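Local coordinates for protein jasmonate-induced oxygenase 2 (Arabidopsis thaliana, PDB 6LSV) that hydroxylates the plant hormone jasmonate to 12-hydroxyjasmonate, using iron(II), 2-oxoglutarate and molecular oxygen, at residues 7-12 against 119-124; 136-141 against 206-211; 234-239 against 296-301. All coordinates share one frame; numbering follows the deposited sequence.

Interaction 1 of 3, residues 7-12 against 119-124; sequences IVRVQS and EGYGSR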
# COMPACT_ATOMS: atom_id res chain seq x y z
N ILE A 7 17.20 -10.41 -11.12
CA ILE A 7 16.17 -10.53 -10.09
C ILE A 7 16.08 -11.98 -9.64
O ILE A 7 15.98 -12.89 -10.47
CB ILE A 7 14.81 -10.03 -10.59
CG1 ILE A 7 14.62 -8.54 -10.29
CG2 ILE A 7 13.70 -10.77 -9.92
CD1 ILE A 7 15.74 -7.66 -10.74
N VAL A 8 16.10 -12.20 -8.33
CA VAL A 8 15.82 -13.51 -7.75
C VAL A 8 14.38 -13.49 -7.25
O VAL A 8 14.00 -12.63 -6.45
CB VAL A 8 16.79 -13.83 -6.60
CG1 VAL A 8 16.29 -15.01 -5.81
CG2 VAL A 8 18.17 -14.10 -7.15
N ARG A 9 13.57 -14.43 -7.73
CA ARG A 9 12.19 -14.53 -7.28
C ARG A 9 12.15 -15.24 -5.94
O ARG A 9 12.56 -16.40 -5.83
CB ARG A 9 11.34 -15.27 -8.31
CG ARG A 9 11.42 -14.68 -9.71
CD ARG A 9 11.01 -13.22 -9.72
NE ARG A 9 11.09 -12.65 -11.07
CZ ARG A 9 10.79 -11.40 -11.38
NH1 ARG A 9 10.38 -10.56 -10.44
NH2 ARG A 9 10.90 -10.98 -12.63
N VAL A 10 11.65 -14.54 -4.91
CA VAL A 10 11.64 -15.09 -3.56
C VAL A 10 10.93 -16.44 -3.52
O VAL A 10 11.27 -17.31 -2.71
CB VAL A 10 11.02 -14.08 -2.58
CG1 VAL A 10 11.20 -14.53 -1.15
CG2 VAL A 10 11.64 -12.71 -2.78
N GLN A 11 9.94 -16.64 -4.40
CA GLN A 11 9.28 -17.94 -4.48
C GLN A 11 10.27 -19.04 -4.85
O GLN A 11 10.16 -20.17 -4.36
CB GLN A 11 8.14 -17.88 -5.50
CG GLN A 11 7.29 -19.13 -5.50
CD GLN A 11 6.38 -19.21 -6.71
OE1 GLN A 11 6.35 -18.30 -7.54
NE2 GLN A 11 5.62 -20.30 -6.81
N SER A 12 11.25 -18.72 -5.70
CA SER A 12 12.26 -19.72 -6.07
C SER A 12 13.07 -20.15 -4.87
O SER A 12 13.44 -21.32 -4.74
CB SER A 12 13.18 -19.17 -7.16
OG SER A 12 12.45 -18.73 -8.29
N GLU A 119 5.44 -1.85 -13.76
CA GLU A 119 4.27 -2.66 -14.08
C GLU A 119 4.68 -4.10 -14.32
O GLU A 119 5.61 -4.38 -15.08
CB GLU A 119 3.56 -2.11 -15.32
CG GLU A 119 2.87 -0.78 -15.13
CD GLU A 119 2.49 -0.15 -16.46
OE1 GLU A 119 3.40 0.24 -17.22
OE2 GLU A 119 1.28 -0.04 -16.75
N GLY A 120 3.97 -5.03 -13.67
CA GLY A 120 4.13 -6.44 -13.94
C GLY A 120 4.60 -7.20 -12.71
O GLY A 120 4.28 -6.84 -11.57
N TYR A 121 5.36 -8.26 -12.96
CA TYR A 121 5.79 -9.20 -11.93
C TYR A 121 7.13 -8.74 -11.37
O TYR A 121 8.13 -8.69 -12.10
CB TYR A 121 5.89 -10.60 -12.54
CG TYR A 121 6.41 -11.69 -11.64
CD1 TYR A 121 5.85 -11.93 -10.39
CD2 TYR A 121 7.44 -12.53 -12.06
CE1 TYR A 121 6.32 -12.94 -9.58
CE2 TYR A 121 7.91 -13.54 -11.26
CZ TYR A 121 7.35 -13.75 -10.02
OH TYR A 121 7.83 -14.76 -9.22
N GLY A 122 7.16 -8.40 -10.08
CA GLY A 122 8.33 -7.83 -9.47
C GLY A 122 8.75 -8.56 -8.21
O GLY A 122 7.97 -9.28 -7.59
N SER A 123 10.02 -8.36 -7.84
CA SER A 123 10.55 -8.92 -6.60
C SER A 123 11.34 -7.92 -5.76
O SER A 123 11.74 -8.27 -4.64
CB SER A 123 11.45 -10.12 -6.89
OG SER A 123 10.68 -11.31 -6.99
N ARG A 124 11.58 -6.70 -6.24
CA ARG A 124 12.28 -5.71 -5.44
C ARG A 124 11.74 -4.32 -5.79
O ARG A 124 11.06 -4.13 -6.80
CB ARG A 124 13.80 -5.77 -5.67
CG ARG A 124 14.26 -5.17 -6.99
CD ARG A 124 15.76 -5.28 -7.16
NE ARG A 124 16.46 -4.15 -6.58
CZ ARG A 124 17.73 -4.17 -6.17
NH1 ARG A 124 18.44 -5.28 -6.28
NH2 ARG A 124 18.28 -3.09 -5.64
O HOH W 1 11.40 -8.34 -12.10

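Interaction 2 of 3, residues 136-141 against 206-211; sequences SDYYFL and CLRVNY. With JAA ({(1R,2R)-3-oxo-2-[(2Z)-pent-2-en-1-yl]cyclopentyl}acetic acid), chain D; AKG (2-oxoglutaric acid), chain C.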
# COMPACT_ATOMS: atom_id res chain seq x y z
N SER A 136 9.55 -11.14 -0.35
CA SER A 136 8.26 -11.10 -1.01
C SER A 136 8.45 -10.91 -2.51
O SER A 136 9.41 -10.28 -2.95
CB SER A 136 7.37 -9.98 -0.47
OG SER A 136 8.11 -8.78 -0.28
N ASP A 137 7.51 -11.47 -3.26
CA ASP A 137 7.28 -11.13 -4.66
C ASP A 137 5.99 -10.32 -4.73
O ASP A 137 5.18 -10.32 -3.80
CB ASP A 137 7.17 -12.38 -5.53
CG ASP A 137 8.41 -13.25 -5.46
OD1 ASP A 137 9.52 -12.70 -5.31
OD2 ASP A 137 8.28 -14.49 -5.56
N TYR A 138 5.80 -9.61 -5.84
CA TYR A 138 4.62 -8.77 -5.96
C TYR A 138 4.26 -8.59 -7.43
O TYR A 138 5.05 -8.88 -8.33
CB TYR A 138 4.85 -7.40 -5.29
CG TYR A 138 5.86 -6.54 -6.01
CD1 TYR A 138 5.47 -5.66 -7.01
CD2 TYR A 138 7.21 -6.60 -5.68
CE1 TYR A 138 6.39 -4.87 -7.67
CE2 TYR A 138 8.15 -5.81 -6.33
CZ TYR A 138 7.73 -4.95 -7.33
OH TYR A 138 8.65 -4.16 -7.99
N TYR A 139 3.04 -8.10 -7.65
CA TYR A 139 2.57 -7.68 -8.96
C TYR A 139 2.05 -6.25 -8.87
O TYR A 139 1.44 -5.87 -7.87
CB TYR A 139 1.47 -8.59 -9.51
CG TYR A 139 1.40 -8.59 -11.02
CD1 TYR A 139 0.74 -7.58 -11.70
CD2 TYR A 139 2.02 -9.58 -11.76
CE1 TYR A 139 0.69 -7.56 -13.08
CE2 TYR A 139 1.97 -9.58 -13.14
CZ TYR A 139 1.31 -8.57 -13.80
OH TYR A 139 1.26 -8.56 -15.17
N PHE A 140 2.28 -5.47 -9.92
CA PHE A 140 1.87 -4.07 -9.94
C PHE A 140 1.22 -3.75 -11.27
O PHE A 140 1.73 -4.15 -12.33
CB PHE A 140 3.08 -3.16 -9.69
CG PHE A 140 2.75 -1.70 -9.67
CD1 PHE A 140 1.98 -1.15 -8.67
CD2 PHE A 140 3.24 -0.86 -10.67
CE1 PHE A 140 1.68 0.20 -8.65
CE2 PHE A 140 2.94 0.49 -10.66
CZ PHE A 140 2.17 1.02 -9.65
N LEU A 141 0.09 -3.04 -11.23
CA LEU A 141 -0.63 -2.65 -12.43
C LEU A 141 -1.43 -1.39 -12.13
O LEU A 141 -1.72 -1.08 -10.98
CB LEU A 141 -1.55 -3.77 -12.94
CG LEU A 141 -2.68 -4.28 -12.03
CD1 LEU A 141 -3.98 -3.50 -12.23
CD2 LEU A 141 -2.91 -5.77 -12.23
N CYS A 206 -3.98 2.51 -8.71
CA CYS A 206 -3.16 1.37 -9.07
C CYS A 206 -3.31 0.29 -8.00
O CYS A 206 -3.88 0.50 -6.93
CB CYS A 206 -1.69 1.76 -9.28
SG CYS A 206 -1.05 2.99 -8.13
N LEU A 207 -2.80 -0.89 -8.33
CA LEU A 207 -2.96 -2.08 -7.52
C LEU A 207 -1.62 -2.78 -7.41
O LEU A 207 -0.94 -2.99 -8.42
CB LEU A 207 -4.01 -3.02 -8.12
CG LEU A 207 -4.24 -4.33 -7.37
CD1 LEU A 207 -4.89 -4.05 -6.02
CD2 LEU A 207 -5.08 -5.29 -8.20
N ARG A 208 -1.22 -3.12 -6.19
CA ARG A 208 -0.05 -3.94 -5.95
C ARG A 208 -0.46 -5.09 -5.05
O ARG A 208 -0.98 -4.87 -3.95
CB ARG A 208 1.09 -3.15 -5.31
CG ARG A 208 2.07 -4.04 -4.56
CD ARG A 208 3.45 -3.44 -4.41
NE ARG A 208 4.26 -4.24 -3.50
CZ ARG A 208 5.59 -4.22 -3.46
NH1 ARG A 208 6.26 -3.44 -4.30
NH2 ARG A 208 6.25 -4.98 -2.60
N VAL A 209 -0.24 -6.32 -5.52
CA VAL A 209 -0.54 -7.53 -4.77
C VAL A 209 0.77 -8.13 -4.30
O VAL A 209 1.70 -8.29 -5.09
CB VAL A 209 -1.34 -8.53 -5.62
CG1 VAL A 209 -1.80 -9.70 -4.76
CG2 VAL A 209 -2.52 -7.84 -6.28
N ASN A 210 0.84 -8.47 -3.01
CA ASN A 210 2.08 -8.90 -2.38
C ASN A 210 1.99 -10.37 -2.00
O ASN A 210 0.99 -10.81 -1.41
CB ASN A 210 2.38 -8.06 -1.14
CG ASN A 210 2.52 -6.59 -1.45
OD1 ASN A 210 3.28 -6.20 -2.34
ND2 ASN A 210 1.79 -5.75 -0.73
N TYR A 211 3.03 -11.13 -2.33
CA TYR A 211 3.11 -12.55 -2.03
C TYR A 211 4.28 -12.77 -1.08
O TYR A 211 5.43 -12.47 -1.43
CB TYR A 211 3.29 -13.38 -3.31
CG TYR A 211 3.30 -14.87 -3.07
CD1 TYR A 211 2.40 -15.46 -2.19
CD2 TYR A 211 4.21 -15.70 -3.72
CE1 TYR A 211 2.41 -16.82 -1.96
CE2 TYR A 211 4.23 -17.06 -3.50
CZ TYR A 211 3.32 -17.62 -2.62
OH TYR A 211 3.32 -18.98 -2.39
O01 JAA D . 5.34 -1.22 -6.04
O02 JAA D . 2.95 4.56 -7.23
O03 JAA D . 4.98 4.94 -7.89
C04 JAA D . 4.52 2.03 -6.51
C05 JAA D . 5.19 0.94 -5.50
C06 JAA D . 5.28 1.80 -7.85
C07 JAA D . 5.90 0.57 -7.73
C08 JAA D . 5.43 -0.06 -6.30
C09 JAA D . 4.18 0.51 -4.35
C10 JAA D . 4.71 3.37 -6.06
C11 JAA D . 4.30 1.47 -3.16
C12 JAA D . 4.18 4.34 -7.12
C13 JAA D . 4.43 1.02 -1.92
C14 JAA D . 4.46 -0.47 -1.62
C15 JAA D . 5.69 -0.80 -0.77
C1 AKG C . 1.60 -2.77 1.14
O1 AKG C . 0.99 -1.67 1.17
O2 AKG C . 2.17 -3.13 0.07
C2 AKG C . 1.66 -3.63 2.41
O5 AKG C . 2.20 -3.19 3.37
C3 AKG C . 1.06 -5.04 2.47
C4 AKG C . 0.46 -5.27 3.86
C5 AKG C . 0.25 -6.76 4.13
O3 AKG C . -0.67 -7.15 4.90
O4 AKG C . 1.00 -7.60 3.58

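Interaction 3 of 3, residues 234-239 against 296-301; sequences TILLPD and SLAFFY. With AKG (2-oxoglutaric acid), chain C; JAA ({(1R,2R)-3-oxo-2-[(2Z)-pent-2-en-1-yl]cyclopentyl}acetic acid), chain D.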
# COMPACT_ATOMS: atom_id res chain seq x y z
N THR A 234 -4.38 4.25 0.86
CA THR A 234 -4.32 2.85 0.50
C THR A 234 -5.50 2.11 1.11
O THR A 234 -5.79 2.27 2.30
CB THR A 234 -3.01 2.21 0.96
OG1 THR A 234 -1.90 2.98 0.49
CG2 THR A 234 -2.89 0.78 0.44
N ILE A 235 -6.19 1.32 0.29
CA ILE A 235 -7.19 0.38 0.77
C ILE A 235 -6.54 -0.99 0.74
O ILE A 235 -6.25 -1.53 -0.33
CB ILE A 235 -8.48 0.44 -0.06
CG1 ILE A 235 -9.12 1.82 0.05
CG2 ILE A 235 -9.47 -0.62 0.40
CD1 ILE A 235 -10.34 2.00 -0.81
N LEU A 236 -6.28 -1.55 1.92
CA LEU A 236 -5.50 -2.77 2.08
C LEU A 236 -6.42 -3.93 2.44
O LEU A 236 -7.20 -3.84 3.40
CB LEU A 236 -4.43 -2.58 3.16
CG LEU A 236 -3.50 -3.72 3.56
CD1 LEU A 236 -2.72 -4.26 2.37
CD2 LEU A 236 -2.54 -3.24 4.65
N LEU A 237 -6.33 -5.01 1.67
CA LEU A 237 -7.01 -6.26 2.00
C LEU A 237 -5.95 -7.24 2.48
O LEU A 237 -5.33 -7.95 1.68
CB LEU A 237 -7.77 -6.83 0.80
CG LEU A 237 -8.54 -8.12 1.08
CD1 LEU A 237 -9.37 -7.98 2.36
CD2 LEU A 237 -9.44 -8.49 -0.09
N PRO A 238 -5.69 -7.31 3.78
CA PRO A 238 -4.65 -8.21 4.28
C PRO A 238 -5.12 -9.65 4.26
O PRO A 238 -6.31 -9.95 4.18
CB PRO A 238 -4.41 -7.73 5.71
CG PRO A 238 -5.69 -7.09 6.11
CD PRO A 238 -6.33 -6.54 4.87
N ASP A 239 -4.14 -10.56 4.32
CA ASP A 239 -4.43 -11.98 4.25
C ASP A 239 -5.40 -12.38 5.36
O ASP A 239 -5.14 -12.14 6.54
CB ASP A 239 -3.13 -12.78 4.36
CG ASP A 239 -3.32 -14.24 3.99
OD1 ASP A 239 -3.86 -15.00 4.82
OD2 ASP A 239 -2.92 -14.63 2.86
N SER A 296 -1.66 -10.38 0.20
CA SER A 296 -2.34 -9.14 0.55
C SER A 296 -2.47 -8.26 -0.69
O SER A 296 -1.61 -8.28 -1.57
CB SER A 296 -1.61 -8.39 1.66
OG SER A 296 -1.24 -9.28 2.70
N LEU A 297 -3.55 -7.48 -0.73
CA LEU A 297 -3.89 -6.65 -1.87
C LEU A 297 -3.87 -5.19 -1.44
O LEU A 297 -4.61 -4.80 -0.53
CB LEU A 297 -5.26 -7.03 -2.43
CG LEU A 297 -5.38 -8.28 -3.32
CD1 LEU A 297 -5.14 -9.57 -2.54
CD2 LEU A 297 -6.73 -8.31 -4.00
N ALA A 298 -3.03 -4.40 -2.08
CA ALA A 298 -2.86 -2.98 -1.77
C ALA A 298 -3.40 -2.16 -2.93
O ALA A 298 -2.80 -2.11 -4.00
CB ALA A 298 -1.40 -2.65 -1.49
N PHE A 299 -4.54 -1.51 -2.70
CA PHE A 299 -5.13 -0.59 -3.67
C PHE A 299 -4.71 0.83 -3.32
O PHE A 299 -4.90 1.27 -2.18
CB PHE A 299 -6.65 -0.74 -3.67
CG PHE A 299 -7.37 0.26 -4.53
CD1 PHE A 299 -7.83 1.45 -3.99
CD2 PHE A 299 -7.61 -0.00 -5.87
CE1 PHE A 299 -8.50 2.37 -4.78
CE2 PHE A 299 -8.28 0.91 -6.66
CZ PHE A 299 -8.72 2.10 -6.11
N PHE A 300 -4.14 1.54 -4.29
CA PHE A 300 -3.64 2.89 -4.08
C PHE A 300 -4.56 3.88 -4.78
O PHE A 300 -4.79 3.78 -5.99
CB PHE A 300 -2.21 3.03 -4.61
CG PHE A 300 -1.24 2.04 -4.03
CD1 PHE A 300 -0.97 2.02 -2.67
CD2 PHE A 300 -0.60 1.12 -4.85
CE1 PHE A 300 -0.07 1.10 -2.14
CE2 PHE A 300 0.29 0.21 -4.33
CZ PHE A 300 0.56 0.20 -2.98
N TYR A 301 -5.09 4.83 -4.01
CA TYR A 301 -5.93 5.91 -4.52
C TYR A 301 -5.10 7.19 -4.49
O TYR A 301 -4.79 7.72 -3.41
CB TYR A 301 -7.20 6.04 -3.69
CG TYR A 301 -8.27 6.90 -4.31
CD1 TYR A 301 -9.06 6.42 -5.35
CD2 TYR A 301 -8.51 8.19 -3.85
CE1 TYR A 301 -10.06 7.19 -5.91
CE2 TYR A 301 -9.50 8.97 -4.41
CZ TYR A 301 -10.27 8.47 -5.44
OH TYR A 301 -11.25 9.26 -5.99
C1 AKG C . 1.60 -2.77 1.14
O1 AKG C . 0.99 -1.67 1.17
O2 AKG C . 2.17 -3.13 0.07
C2 AKG C . 1.66 -3.63 2.41
O5 AKG C . 2.20 -3.19 3.37
C3 AKG C . 1.06 -5.04 2.47
C4 AKG C . 0.46 -5.27 3.86
C5 AKG C . 0.25 -6.76 4.13
O3 AKG C . -0.67 -7.15 4.90
O4 AKG C . 1.00 -7.60 3.58
O01 JAA D . 5.34 -1.22 -6.04
O02 JAA D . 2.95 4.56 -7.23
O03 JAA D . 4.98 4.94 -7.89
C04 JAA D . 4.52 2.03 -6.51
C05 JAA D . 5.19 0.94 -5.50
C06 JAA D . 5.28 1.80 -7.85
C07 JAA D . 5.90 0.57 -7.73
C08 JAA D . 5.43 -0.06 -6.30
C09 JAA D . 4.18 0.51 -4.35
C10 JAA D . 4.71 3.37 -6.06
C11 JAA D . 4.30 1.47 -3.16
C12 JAA D . 4.18 4.34 -7.12
C13 JAA D . 4.43 1.02 -1.92
C14 JAA D . 4.46 -0.47 -1.62
C15 JAA D . 5.69 -0.80 -0.77
O HOH W 2 -6.71 -3.93 -2.09

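Interaction 1 of 3, residues 7-12 against 119-124
R9 lies flat on the ring of Y121 in a buried stack of a guanidinium on an aromatic ring, which joins the N-terminal segment to the edge of the main sheet. The sheet belongs to the double-stranded beta-helix core known from 2-oxoglutarate-dependent oxygenases, and strand 120-122 is its outermost strand on this side. R9 holds the N-cap position of helix 10-15. The centres of the guanidinium and the ring are 4.2 Å apart, with their planes 30° from parallel. The overlap is offset: NE of R9 sits 3.3 Å from CE2 of Y121, near the ring rim. A bend at chi2 (-58°) folds the R9 chain over the ring, and its CB and CG pass the phenol oxygen. CG2 of I7 lies over the rim of the opposite face of the guanidinium. The R9 group is also tied by charge, since NE forms a salt bridge with E109. NH1 adds a weak hydrogen bond to the carbonyl O of Y121, 3.4 Å long. A water near the same carbonyl accepts a weak bond from NH2. S123 sits beside the arginine chain, and its hydroxyl is hydrogen-bonded to D137. The same carboxylate receives the backbone N-H groups of V10 and Q11, so D137 links both segments to the next strand. I7 packs on S123, with CG2 of I7 3.8 Å from CB of S123.

Interaction 2 of 3, residues 136-141 against 206-211
Y138 and R208 stack across two antiparallel strands of the double-stranded beta-helix, within a backbone ladder from D137–Y211 to L141–L207. The face with Y138, F140, R208 and N210 forms a wall of the active-site pocket. The ladder has six hydrogen bonds. They join D137 with Y211, Y139 with V209, and L141 with L207, two bonds to each pair. The bond from Y211 N to D137 O is 2.7 Å. Y138 faces N210 and F140 faces R208 in the non-hydrogen-bonded pairs between them.

The stack is a cation-pi contact. The guanidinium lies almost parallel to the phenol ring, 6° apart, with centres at 3.8 Å and NH1 over the ring centre. The extended R208 chain carries its head there. OD1 of N210 lies at the NE/NH2 side of the guanidinium; the NE bond is modelled too short to be trusted in detail, and the NH2 bond is weak.

Two ligand bonds follow. R208 NH1 donates to the ketone O01 of jasmonic acid at 3.0 Å, with an angle of 158° at the hydrogen. N210 ND2 donates to O2 of 2-oxoglutarate at 2.8 Å. Both residues are established binding residues for these molecules.

Apolar contacts complete the face. F140 lays one ring face on the substrate, CZ being 3.7 Å from JAA C06. C206 CB lies 3.8 Å from F140 CE1.

Strand 120-122 flanks 137-144, and strand 294-302 flanks 204-212. Helix 87-102 covers the face bearing L141, V209 and Y211.

Interaction 3 of 3, residues 234-239 against 296-301
I235 pairs with F299, and L237 with L297, through four backbone hydrogen bonds that zip two antiparallel strands of the double-stranded beta-helix. The bond from L237 N to L297 O is nearly straight, 172° at the hydrogen. A water bridges I235 O and L297 O, the second bond being weak. The hydroxyl of T234 bonds to the iron ligand D229 and may help position it.

The S296 hydroxyl lies against the C5 carboxylate of 2-oxoglutarate, 2.9 Å from O4 and 3.1 Å from O3; any bond there is weak. R294 also binds the cosubstrate.

The face bearing L236 and A298 lines the pocket. L236 puts both methyls on the cosubstrate, with CD1 3.7 Å from AKG C4. A298 CB approaches the other carboxylate. F300 carries its ring to the pentenyl chain of jasmonic acid, CZ lying 3.9 Å from JAA C09.

The opposite face bears I235, L237, L297 and F299, packed under helices 87-102 and 161-186. I235 and F299 run side by side, their CD1 atoms 4.1 Å apart.

OG1 of T234 meets the edge of the F300 ring, in its plane, 3.4 Å from CD1 of F300.

How the interactions relate
From the N terminus, interaction 1 comes first and closes a loop of 106 residues, bringing the start of the chain to edge strand 120-122. Interaction 2 then spans 64 residues, including all of helix 161-186, and pairs strand 137-144 with 204-212. Interaction 3 spans 56 residues and pairs 233-237 with 294-302. The three loops run in series; none nests or crosses. In space they are joined through one sheet. D137 and Y138 connect interactions 1 and 2 through S123 and R124. Backbone bonds between R208 and A298, and between N210 and S296, connect interactions 2 and 3. These last two share both ligands, while interaction 1 lies further out.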